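Local atomic coordinates of hypothetical protein (PDB entry 4G2A), a protein that is of unknown function but may bind a nutrient, and combines DUF4424 and YARHG regions in a two-domain chain. Residues Ala112-Tyr120 / Tyr159-Trp167; Ser170-Pro181 / Arg214-Pro225. One frame throughout, in Å; residues are numbered along the deposited sequence.

Contact 1 and contact 2 lie about 17 Å apart, centre to centre, in the strand-rich part of the chain, ahead of the helices that begin at residue 236. They come in series: contact 1 closes at Trp167, and contact 2 opens at Ser170. Strand 155-160 ends in the 3-10 turn of contact 1, and the next strand, 174-180, is the first partner of contact 2. The two also touch directly, with Gly164 CA 3.6 Å from Ile172 CG2 and Leu161 CD1 4.1 Å from Leu177 CD2. The short link between strands 155-160 and 174-180 thus makes the loop contact and the strand pair neighbouring parts of the same strand-rich domain.

Contact 1. Residues Ala112-Tyr120 / Tyr159-Trp167; sequences APDQNKGLY and YVLKTGALW. With SO4 (sulfate ion), chain J.
A G1 beta bulge shapes the loop that meets the 3-10 turn following strand 155-160: Gly118 and Leu119 both face Asp114, and Asp114 O accepts from Lys117 N and Leu119 N on opposite faces of its carbonyl plane. Lys117 makes the one hydrogen bond between the segments, NZ to Ala165 O at 3.2 Å. The ammonium stands above that carbonyl plane, 55° out of it, and so does not sit on a lone pair. A bend at chi2 (-98°) takes the lysine chain past the turn, where CD rests 3.8 Å from Ala165 CB and CG 3.9 Å from Leu166 CD2. That same methyl approaches Asp114 OD2 to 3.4 Å. Deeper in, Thr163 CG2 lies against the peptide at Gly118 C (3.6 Å) and makes an apolar contact with Leu119 CB at 3.8 Å. A sulfate, probably from the crystallisation liquor, accepts from Asn116 ND2 at its O1 (3.0 Å, 152° at the hydrogen). Asp228 OD1 receives the backbone N-H groups of both Leu161 and Lys162 where the turn starts. Beyond it, Thr163 and Leu166 lean on strand 10-15, while Trp167 touches strand 21-33 and donates from NE1 to Pro13 O of strand 10-15.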
loop_
_atom_site.group_PDB
_atom_site.type_symbol
_atom_site.label_atom_id
_atom_site.label_comp_id
_atom_site.label_asym_id
_atom_site.label_seq_id
_atom_site.Cartn_x
_atom_site.Cartn_y
_atom_site.Cartn_z
ATOM N N ALA A 112 -12.657 -21.406 -4.982
ATOM C CA ALA A 112 -12.929 -21.137 -6.392
ATOM C C ALA A 112 -13.102 -19.641 -6.569
ATOM O O ALA A 112 -13.753 -19.011 -5.718
ATOM C CB ALA A 112 -14.169 -21.878 -6.838
ATOM N N PRO A 113 -12.499 -19.024 -7.615
ATOM C CA PRO A 113 -12.659 -17.566 -7.794
ATOM C C PRO A 113 -14.104 -17.203 -8.170
ATOM O O PRO A 113 -14.877 -18.054 -8.606
ATOM C CB PRO A 113 -11.674 -17.222 -8.922
ATOM C CG PRO A 113 -10.847 -18.442 -9.134
ATOM C CD PRO A 113 -11.676 -19.604 -8.696
ATOM N N ASP A 114 -14.477 -15.944 -7.927
ATOM C CA ASP A 114 -15.799 -15.368 -8.214
ATOM C C ASP A 114 -15.538 -13.970 -8.709
ATOM O O ASP A 114 -15.752 -12.997 -7.991
ATOM C CB ASP A 114 -16.702 -15.398 -6.961
ATOM C CG ASP A 114 -18.192 -15.299 -7.236
ATOM O OD1 ASP A 114 -18.568 -14.887 -8.358
ATOM O OD2 ASP A 114 -18.984 -15.606 -6.321
ATOM N N GLN A 115 -14.994 -13.886 -9.926
ATOM C CA GLN A 115 -14.534 -12.651 -10.567
ATOM C C GLN A 115 -15.627 -11.627 -10.711
ATOM O O GLN A 115 -15.339 -10.426 -10.618
ATOM C CB GLN A 115 -13.896 -12.948 -11.915
ATOM C CG GLN A 115 -12.609 -13.747 -11.752
ATOM C CD GLN A 115 -12.761 -15.199 -12.097
ATOM O OE1 GLN A 115 -13.769 -15.839 -11.797
ATOM N NE2 GLN A 115 -11.730 -15.761 -12.707
ATOM N N ASN A 116 -16.879 -12.097 -10.878
ATOM C CA ASN A 116 -18.091 -11.274 -10.965
ATOM C C ASN A 116 -18.302 -10.487 -9.670
ATOM O O ASN A 116 -18.820 -9.375 -9.728
ATOM C CB ASN A 116 -19.333 -12.145 -11.253
ATOM C CG ASN A 116 -19.424 -12.785 -12.635
ATOM O OD1 ASN A 116 -18.778 -12.372 -13.616
ATOM N ND2 ASN A 116 -20.301 -13.783 -12.759
ATOM N N LYS A 117 -17.860 -11.044 -8.512
ATOM C CA LYS A 117 -17.979 -10.410 -7.193
ATOM C C LYS A 117 -16.620 -9.877 -6.706
ATOM O O LYS A 117 -16.492 -9.451 -5.556
ATOM C CB LYS A 117 -18.583 -11.388 -6.155
ATOM C CG LYS A 117 -19.938 -11.989 -6.536
ATOM C CD LYS A 117 -21.070 -11.253 -5.883
ATOM C CE LYS A 117 -22.402 -11.839 -6.268
ATOM N NZ LYS A 117 -23.407 -11.650 -5.184
ATOM N N GLY A 118 -15.630 -9.875 -7.593
ATOM C CA GLY A 118 -14.307 -9.337 -7.307
ATOM C C GLY A 118 -13.342 -10.283 -6.638
ATOM O O GLY A 118 -12.273 -9.849 -6.198
ATOM N N LEU A 119 -13.686 -11.582 -6.560
ATOM C CA LEU A 119 -12.772 -12.566 -5.983
ATOM C C LEU A 119 -11.919 -13.167 -7.106
ATOM O O LEU A 119 -12.457 -13.838 -7.989
ATOM C CB LEU A 119 -13.539 -13.650 -5.194
ATOM C CG LEU A 119 -12.702 -14.786 -4.609
ATOM C CD1 LEU A 119 -11.705 -14.265 -3.596
ATOM C CD2 LEU A 119 -13.573 -15.854 -4.010
ATOM N N TYR A 120 -10.595 -12.892 -7.089
ATOM C CA TYR A 120 -9.656 -13.370 -8.107
ATOM C C TYR A 120 -8.657 -14.410 -7.585
ATOM O O TYR A 120 -7.831 -14.898 -8.357
ATOM C CB TYR A 120 -8.885 -12.180 -8.700
ATOM C CG TYR A 120 -9.742 -11.321 -9.598
ATOM C CD1 TYR A 120 -9.921 -11.641 -10.939
ATOM C CD2 TYR A 120 -10.401 -10.203 -9.100
ATOM C CE1 TYR A 120 -10.749 -10.877 -11.760
ATOM C CE2 TYR A 120 -11.211 -9.421 -9.916
ATOM C CZ TYR A 120 -11.378 -9.758 -11.247
ATOM O OH TYR A 120 -12.170 -8.981 -12.040
ATOM N N TYR A 159 -6.725 -3.205 -0.769
ATOM C CA TYR A 159 -7.638 -3.976 0.070
ATOM C C TYR A 159 -8.882 -4.314 -0.745
ATOM O O TYR A 159 -9.533 -3.395 -1.237
ATOM C CB TYR A 159 -7.994 -3.205 1.345
ATOM C CG TYR A 159 -8.550 -4.080 2.444
ATOM C CD1 TYR A 159 -9.903 -4.409 2.482
ATOM C CD2 TYR A 159 -7.718 -4.615 3.425
ATOM C CE1 TYR A 159 -10.417 -5.230 3.477
ATOM C CE2 TYR A 159 -8.228 -5.424 4.439
ATOM C CZ TYR A 159 -9.583 -5.715 4.469
ATOM O OH TYR A 159 -10.104 -6.506 5.464
ATOM N N VAL A 160 -9.200 -5.628 -0.900
ATOM C CA VAL A 160 -10.369 -6.090 -1.656
ATOM C C VAL A 160 -11.646 -5.921 -0.800
ATOM O O VAL A 160 -11.772 -6.518 0.268
ATOM C CB VAL A 160 -10.217 -7.527 -2.198
ATOM C CG1 VAL A 160 -11.492 -7.988 -2.909
ATOM C CG2 VAL A 160 -9.004 -7.637 -3.129
ATOM N N LEU A 161 -12.583 -5.096 -1.309
ATOM C CA LEU A 161 -13.841 -4.734 -0.675
ATOM C C LEU A 161 -15.058 -5.160 -1.499
ATOM O O LEU A 161 -16.130 -5.303 -0.917
ATOM C CB LEU A 161 -13.881 -3.207 -0.458
ATOM C CG LEU A 161 -12.924 -2.630 0.617
ATOM C CD1 LEU A 161 -12.816 -1.104 0.508
ATOM C CD2 LEU A 161 -13.350 -3.023 2.015
ATOM N N LYS A 162 -14.909 -5.351 -2.834
ATOM C CA LYS A 162 -16.003 -5.710 -3.746
ATOM C C LYS A 162 -16.673 -7.059 -3.385
ATOM O O LYS A 162 -17.842 -7.281 -3.712
ATOM C CB LYS A 162 -15.514 -5.760 -5.206
ATOM C CG LYS A 162 -15.245 -4.390 -5.826
ATOM C CD LYS A 162 -15.120 -4.480 -7.353
ATOM C CE LYS A 162 -14.317 -3.345 -7.957
ATOM N NZ LYS A 162 -14.149 -3.481 -9.442
ATOM N N THR A 163 -15.906 -7.947 -2.739
ATOM C CA THR A 163 -16.297 -9.284 -2.314
ATOM C C THR A 163 -17.311 -9.210 -1.191
ATOM O O THR A 163 -18.011 -10.189 -0.948
ATOM C CB THR A 163 -15.068 -10.099 -1.921
ATOM O OG1 THR A 163 -14.276 -9.350 -0.989
ATOM C CG2 THR A 163 -14.231 -10.509 -3.127
ATOM N N GLY A 164 -17.447 -8.033 -0.574
ATOM C CA GLY A 164 -18.462 -7.776 0.442
ATOM C C GLY A 164 -19.876 -8.067 -0.040
ATOM O O GLY A 164 -20.771 -8.309 0.772
ATOM N N ALA A 165 -20.062 -8.100 -1.388
ATOM C CA ALA A 165 -21.288 -8.443 -2.118
ATOM C C ALA A 165 -21.674 -9.926 -1.925
ATOM O O ALA A 165 -22.775 -10.311 -2.299
ATOM C CB ALA A 165 -21.101 -8.155 -3.604
ATOM N N LEU A 166 -20.759 -10.759 -1.381
ATOM C CA LEU A 166 -21.052 -12.164 -1.107
ATOM C C LEU A 166 -21.887 -12.312 0.196
ATOM O O LEU A 166 -22.522 -13.347 0.413
ATOM C CB LEU A 166 -19.765 -12.992 -1.022
ATOM C CG LEU A 166 -18.998 -13.184 -2.329
ATOM C CD1 LEU A 166 -17.588 -13.600 -2.059
ATOM C CD2 LEU A 166 -19.707 -14.141 -3.289
ATOM N N TRP A 167 -21.867 -11.280 1.058
ATOM C CA TRP A 167 -22.626 -11.267 2.298
ATOM C C TRP A 167 -24.029 -10.724 2.028
ATOM O O TRP A 167 -24.244 -10.023 1.030
ATOM C CB TRP A 167 -21.893 -10.451 3.370
ATOM C CG TRP A 167 -20.580 -11.056 3.756
ATOM C CD1 TRP A 167 -19.347 -10.633 3.372
ATOM C CD2 TRP A 167 -20.371 -12.233 4.554
ATOM N NE1 TRP A 167 -18.375 -11.449 3.911
ATOM C CE2 TRP A 167 -18.974 -12.434 4.647
ATOM C CE3 TRP A 167 -21.229 -13.120 5.235
ATOM C CZ2 TRP A 167 -18.414 -13.503 5.363
ATOM C CZ3 TRP A 167 -20.673 -14.186 5.934
ATOM C CH2 TRP A 167 -19.283 -14.376 5.983
HETATM S S SO4 J . -22.182 -14.562 -9.588
HETATM O O1 SO4 J . -20.947 -15.105 -10.140
HETATM O O2 SO4 J . -22.252 -13.120 -9.836
HETATM O O3 SO4 J . -23.322 -15.212 -10.235
HETATM O O4 SO4 J . -22.209 -14.814 -8.145
#

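Contact 2. Residues Ser170-Pro181 / Arg214-Pro225; sequences SSIGHTRLEVIP and RKYIWDLRHFQP
The His174 imidazole is sandwiched between two arginines: Arg221 CZ lies over one face and Arg176 CD over the opposite one. The Arg221 guanidinium is stacked on the ring, centres 3.9 Å apart and planes at 25°. At the ring edge, NE2 donates to Asp219 OD1 over 2.6 Å, with ring and carboxylate nearly coplanar (19°); Leu220 O is also at this edge, 3.2 Å from CD2. With CG anti to the backbone N (chi1 -160°), the His174 ring swings across to the neighbouring strand, where the Asp219 carboxylate meets it. Phe223 is likewise covered twice, by Leu220 CD1 over its centre and by Pro225 CA nearer the rim, while Ile172 CD1 meets its edge 3.8 Å from CD2. Strands 174-180 and 215-220 run antiparallel, with Thr175-Leu220, Leu177-Trp218 and Val179-Tyr216 as hydrogen-bonded pairs. These residues share a face, where Leu177 CD1 packs 3.7 Å from Trp218 CB. Pro181 CG touches the Tyr216 ring edge, 3.9 Å from CE2. On its other side, strand 174-180 bonds to strand 21-33; Glu26 takes Thr175 OG1 at its carboxylate OE1 and Arg176 NH2 at its backbone O. Asp219 would tend to stabilise a protonated imidazole and the arginines to oppose it, effects that probably offset in part. Arg221 NH1 also salt-bridges a sulfate, probably from the crystallisation liquor, consistent with local positive charge here.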
loop_
_atom_site.group_PDB
_atom_site.type_symbol
_atom_site.label_atom_id
_atom_site.label_comp_id
_atom_site.label_asym_id
_atom_site.label_seq_id
_atom_site.Cartn_x
_atom_site.Cartn_y
_atom_site.Cartn_z
ATOM N N SER A 170 -27.061 -5.468 0.313
ATOM C CA SER A 170 -26.170 -4.715 -0.573
ATOM C C SER A 170 -24.936 -4.171 0.173
ATOM O O SER A 170 -23.784 -4.458 -0.216
ATOM C CB SER A 170 -26.929 -3.568 -1.249
ATOM O OG SER A 170 -27.828 -2.899 -0.372
ATOM N N SER A 171 -25.190 -3.440 1.268
ATOM C CA SER A 171 -24.166 -2.768 2.050
ATOM C C SER A 171 -23.382 -3.698 3.004
ATOM O O SER A 171 -23.886 -4.739 3.447
ATOM C CB SER A 171 -24.769 -1.587 2.819
ATOM O OG SER A 171 -25.217 -1.866 4.136
ATOM N N ILE A 172 -22.123 -3.295 3.285
ATOM C CA ILE A 172 -21.237 -3.921 4.266
ATOM C C ILE A 172 -21.246 -2.994 5.517
ATOM O O ILE A 172 -20.319 -3.016 6.315
ATOM C CB ILE A 172 -19.796 -4.280 3.739
ATOM C CG1 ILE A 172 -19.005 -3.061 3.229
ATOM C CG2 ILE A 172 -19.842 -5.399 2.702
ATOM C CD1 ILE A 172 -17.515 -3.333 2.832
ATOM N N GLY A 173 -22.308 -2.191 5.656
ATOM C CA GLY A 173 -22.520 -1.272 6.768
ATOM C C GLY A 173 -21.514 -0.150 6.908
ATOM O O GLY A 173 -21.128 0.470 5.911
ATOM N N HIS A 174 -21.128 0.141 8.169
ATOM C CA HIS A 174 -20.195 1.191 8.561
ATOM C C HIS A 174 -18.752 0.771 8.303
ATOM O O HIS A 174 -18.171 0.040 9.091
ATOM C CB HIS A 174 -20.383 1.585 10.037
ATOM C CG HIS A 174 -19.814 2.932 10.372
ATOM N ND1 HIS A 174 -19.895 3.446 11.646
ATOM C CD2 HIS A 174 -19.191 3.840 9.577
ATOM C CE1 HIS A 174 -19.318 4.637 11.590
ATOM N NE2 HIS A 174 -18.875 4.910 10.365
ATOM N N THR A 175 -18.173 1.271 7.206
ATOM C CA THR A 175 -16.830 0.956 6.745
ATOM C C THR A 175 -15.840 2.038 7.147
ATOM O O THR A 175 -15.917 3.176 6.670
ATOM C CB THR A 175 -16.871 0.740 5.208
ATOM O OG1 THR A 175 -17.975 -0.128 4.914
ATOM C CG2 THR A 175 -15.582 0.148 4.654
ATOM N N ARG A 176 -14.906 1.683 8.020
ATOM C CA ARG A 176 -13.855 2.611 8.416
ATOM C C ARG A 176 -12.512 2.077 7.934
ATOM O O ARG A 176 -12.127 0.960 8.286
ATOM C CB ARG A 176 -13.861 2.877 9.923
ATOM C CG ARG A 176 -14.863 3.952 10.291
ATOM C CD ARG A 176 -15.809 3.545 11.394
ATOM N NE ARG A 176 -16.038 2.104 11.408
ATOM C CZ ARG A 176 -16.377 1.420 12.492
ATOM N NH1 ARG A 176 -16.572 2.047 13.648
ATOM N NH2 ARG A 176 -16.530 0.108 12.430
ATOM N N LEU A 177 -11.831 2.859 7.069
ATOM C CA LEU A 177 -10.544 2.492 6.482
ATOM C C LEU A 177 -9.492 3.545 6.772
ATOM O O LEU A 177 -9.729 4.741 6.578
ATOM C CB LEU A 177 -10.656 2.267 4.958
ATOM C CG LEU A 177 -11.759 1.312 4.482
ATOM C CD1 LEU A 177 -12.547 1.932 3.340
ATOM C CD2 LEU A 177 -11.169 -0.029 4.076
ATOM N N GLU A 178 -8.316 3.101 7.206
ATOM C CA GLU A 178 -7.249 4.042 7.513
ATOM C C GLU A 178 -5.904 3.521 7.000
ATOM O O GLU A 178 -5.482 2.427 7.383
ATOM C CB GLU A 178 -7.213 4.306 9.030
ATOM C CG GLU A 178 -6.392 5.509 9.465
ATOM C CD GLU A 178 -6.342 5.732 10.968
ATOM O OE1 GLU A 178 -6.253 4.735 11.721
ATOM O OE2 GLU A 178 -6.373 6.910 11.395
ATOM N N VAL A 179 -5.238 4.319 6.121
ATOM C CA VAL A 179 -3.894 4.020 5.606
ATOM C C VAL A 179 -2.910 5.020 6.245
ATOM O O VAL A 179 -3.140 6.231 6.200
ATOM C CB VAL A 179 -3.818 4.002 4.074
ATOM C CG1 VAL A 179 -2.364 3.830 3.609
ATOM C CG2 VAL A 179 -4.706 2.892 3.510
ATOM N N ILE A 180 -1.886 4.486 6.934
ATOM C CA ILE A 180 -0.881 5.234 7.715
ATOM C C ILE A 180 0.513 4.819 7.254
ATOM O O ILE A 180 1.089 3.888 7.812
ATOM C CB ILE A 180 -1.055 5.015 9.260
ATOM C CG1 ILE A 180 -2.517 5.134 9.682
ATOM C CG2 ILE A 180 -0.152 5.959 10.097
ATOM C CD1 ILE A 180 -2.878 4.269 10.834
ATOM N N PRO A 181 1.090 5.541 6.275
ATOM C CA PRO A 181 2.414 5.146 5.754
ATOM C C PRO A 181 3.565 5.245 6.763
ATOM O O PRO A 181 4.539 4.499 6.637
ATOM C CB PRO A 181 2.627 6.110 4.585
ATOM C CG PRO A 181 1.249 6.542 4.182
ATOM C CD PRO A 181 0.510 6.646 5.477
ATOM N N ARG A 214 1.053 11.928 7.948
ATOM C CA ARG A 214 0.018 12.139 6.930
ATOM C C ARG A 214 -0.724 10.818 6.696
ATOM O O ARG A 214 -0.106 9.836 6.323
ATOM C CB ARG A 214 0.624 12.704 5.639
ATOM C CG ARG A 214 -0.369 13.493 4.795
ATOM C CD ARG A 214 0.089 13.609 3.347
ATOM N NE ARG A 214 -0.558 14.721 2.641
ATOM C CZ ARG A 214 -0.997 14.657 1.391
ATOM N NH1 ARG A 214 -0.873 13.538 0.691
ATOM N NH2 ARG A 214 -1.547 15.719 0.820
ATOM N N LYS A 215 -2.020 10.781 7.047
ATOM C CA LYS A 215 -2.918 9.612 7.005
ATOM C C LYS A 215 -4.013 9.808 5.979
ATOM O O LYS A 215 -4.410 10.948 5.725
ATOM C CB LYS A 215 -3.573 9.385 8.379
ATOM C CG LYS A 215 -2.625 8.975 9.485
ATOM C CD LYS A 215 -3.269 9.126 10.880
ATOM C CE LYS A 215 -3.038 10.475 11.510
ATOM N NZ LYS A 215 -1.621 10.665 11.928
ATOM N N TYR A 216 -4.516 8.694 5.412
ATOM C CA TYR A 216 -5.581 8.656 4.408
ATOM C C TYR A 216 -6.750 7.903 5.011
ATOM O O TYR A 216 -6.615 6.717 5.339
ATOM C CB TYR A 216 -5.065 8.010 3.112
ATOM C CG TYR A 216 -3.817 8.698 2.595
ATOM C CD1 TYR A 216 -3.902 9.879 1.856
ATOM C CD2 TYR A 216 -2.549 8.227 2.930
ATOM C CE1 TYR A 216 -2.754 10.555 1.433
ATOM C CE2 TYR A 216 -1.392 8.899 2.520
ATOM C CZ TYR A 216 -1.502 10.053 1.757
ATOM O OH TYR A 216 -0.379 10.686 1.307
ATOM N N ILE A 217 -7.869 8.618 5.242
ATOM C CA ILE A 217 -9.031 8.076 5.952
ATOM C C ILE A 217 -10.320 8.100 5.116
ATOM O O ILE A 217 -10.634 9.077 4.441
ATOM C CB ILE A 217 -9.228 8.866 7.298
ATOM C CG1 ILE A 217 -8.032 8.683 8.229
ATOM C CG2 ILE A 217 -10.499 8.483 8.054
ATOM C CD1 ILE A 217 -7.315 9.923 8.474
ATOM N N TRP A 218 -11.072 7.006 5.232
ATOM C CA TRP A 218 -12.420 6.786 4.712
ATOM C C TRP A 218 -13.319 6.440 5.899
ATOM O O TRP A 218 -12.879 5.712 6.794
ATOM C CB TRP A 218 -12.458 5.638 3.691
ATOM C CG TRP A 218 -11.738 5.847 2.397
ATOM C CD1 TRP A 218 -12.309 6.037 1.175
ATOM C CD2 TRP A 218 -10.330 5.658 2.157
ATOM N NE1 TRP A 218 -11.336 6.080 0.198
ATOM C CE2 TRP A 218 -10.116 5.814 0.768
ATOM C CE3 TRP A 218 -9.224 5.383 2.987
ATOM C CZ2 TRP A 218 -8.847 5.688 0.183
ATOM C CZ3 TRP A 218 -7.964 5.284 2.413
ATOM C CH2 TRP A 218 -7.784 5.439 1.025
ATOM N N ASP A 219 -14.548 6.985 5.932
ATOM C CA ASP A 219 -15.548 6.711 6.972
ATOM C C ASP A 219 -16.909 6.708 6.283
ATOM O O ASP A 219 -17.533 7.755 6.105
ATOM C CB ASP A 219 -15.454 7.733 8.110
ATOM C CG ASP A 219 -16.288 7.401 9.339
ATOM O OD1 ASP A 219 -17.153 6.487 9.254
ATOM O OD2 ASP A 219 -16.087 8.058 10.384
ATOM N N LEU A 220 -17.329 5.515 5.830
ATOM C CA LEU A 220 -18.522 5.302 5.005
ATOM C C LEU A 220 -19.605 4.497 5.733
ATOM O O LEU A 220 -19.315 3.486 6.360
ATOM C CB LEU A 220 -18.088 4.593 3.693
ATOM C CG LEU A 220 -16.700 5.034 3.127
ATOM C CD1 LEU A 220 -16.000 3.902 2.393
ATOM C CD2 LEU A 220 -16.798 6.303 2.298
ATOM N N ARG A 221 -20.851 4.968 5.642
ATOM C CA ARG A 221 -22.027 4.373 6.274
ATOM C C ARG A 221 -22.909 3.846 5.172
ATOM O O ARG A 221 -22.921 4.443 4.101
ATOM C CB ARG A 221 -22.761 5.390 7.176
ATOM C CG ARG A 221 -21.846 6.098 8.197
ATOM C CD ARG A 221 -22.622 6.772 9.313
ATOM N NE ARG A 221 -23.052 5.823 10.341
ATOM C CZ ARG A 221 -22.705 5.888 11.624
ATOM N NH1 ARG A 221 -21.918 6.867 12.059
ATOM N NH2 ARG A 221 -23.151 4.979 12.485
ATOM N N HIS A 222 -23.563 2.673 5.386
ATOM C CA HIS A 222 -24.381 1.955 4.405
ATOM C C HIS A 222 -23.618 1.710 3.123
ATOM O O HIS A 222 -24.212 1.714 2.037
ATOM C CB HIS A 222 -25.686 2.700 4.103
ATOM C CG HIS A 222 -26.729 2.413 5.110
ATOM N ND1 HIS A 222 -27.381 1.197 5.132
ATOM C CD2 HIS A 222 -27.154 3.170 6.153
ATOM C CE1 HIS A 222 -28.216 1.264 6.160
ATOM N NE2 HIS A 222 -28.110 2.433 6.807
ATOM N N PHE A 223 -22.306 1.451 3.254
ATOM C CA PHE A 223 -21.397 1.298 2.134
ATOM C C PHE A 223 -21.719 0.103 1.247
ATOM O O PHE A 223 -21.610 -1.039 1.684
ATOM C CB PHE A 223 -19.941 1.219 2.623
ATOM C CG PHE A 223 -18.873 1.170 1.542
ATOM C CD1 PHE A 223 -18.857 2.099 0.509
ATOM C CD2 PHE A 223 -17.840 0.243 1.605
ATOM C CE1 PHE A 223 -17.852 2.076 -0.459
ATOM C CE2 PHE A 223 -16.836 0.223 0.641
ATOM C CZ PHE A 223 -16.850 1.140 -0.386
ATOM N N GLN A 224 -22.122 0.394 -0.001
ATOM C CA GLN A 224 -22.344 -0.572 -1.070
ATOM C C GLN A 224 -20.974 -0.734 -1.727
ATOM O O GLN A 224 -20.525 0.199 -2.394
ATOM C CB GLN A 224 -23.430 -0.089 -2.057
ATOM C CG GLN A 224 -24.865 -0.256 -1.546
ATOM C CD GLN A 224 -25.921 0.229 -2.521
ATOM O OE1 GLN A 224 -26.866 -0.495 -2.869
ATOM N NE2 GLN A 224 -25.819 1.479 -2.951
ATOM N N PRO A 225 -20.214 -1.822 -1.452
ATOM C CA PRO A 225 -18.848 -1.900 -1.999
ATOM C C PRO A 225 -18.827 -2.165 -3.509
ATOM O O PRO A 225 -18.958 -3.312 -3.968
ATOM C CB PRO A 225 -18.217 -3.022 -1.183
ATOM C CG PRO A 225 -19.369 -3.912 -0.825
ATOM C CD PRO A 225 -20.553 -3.024 -0.656
#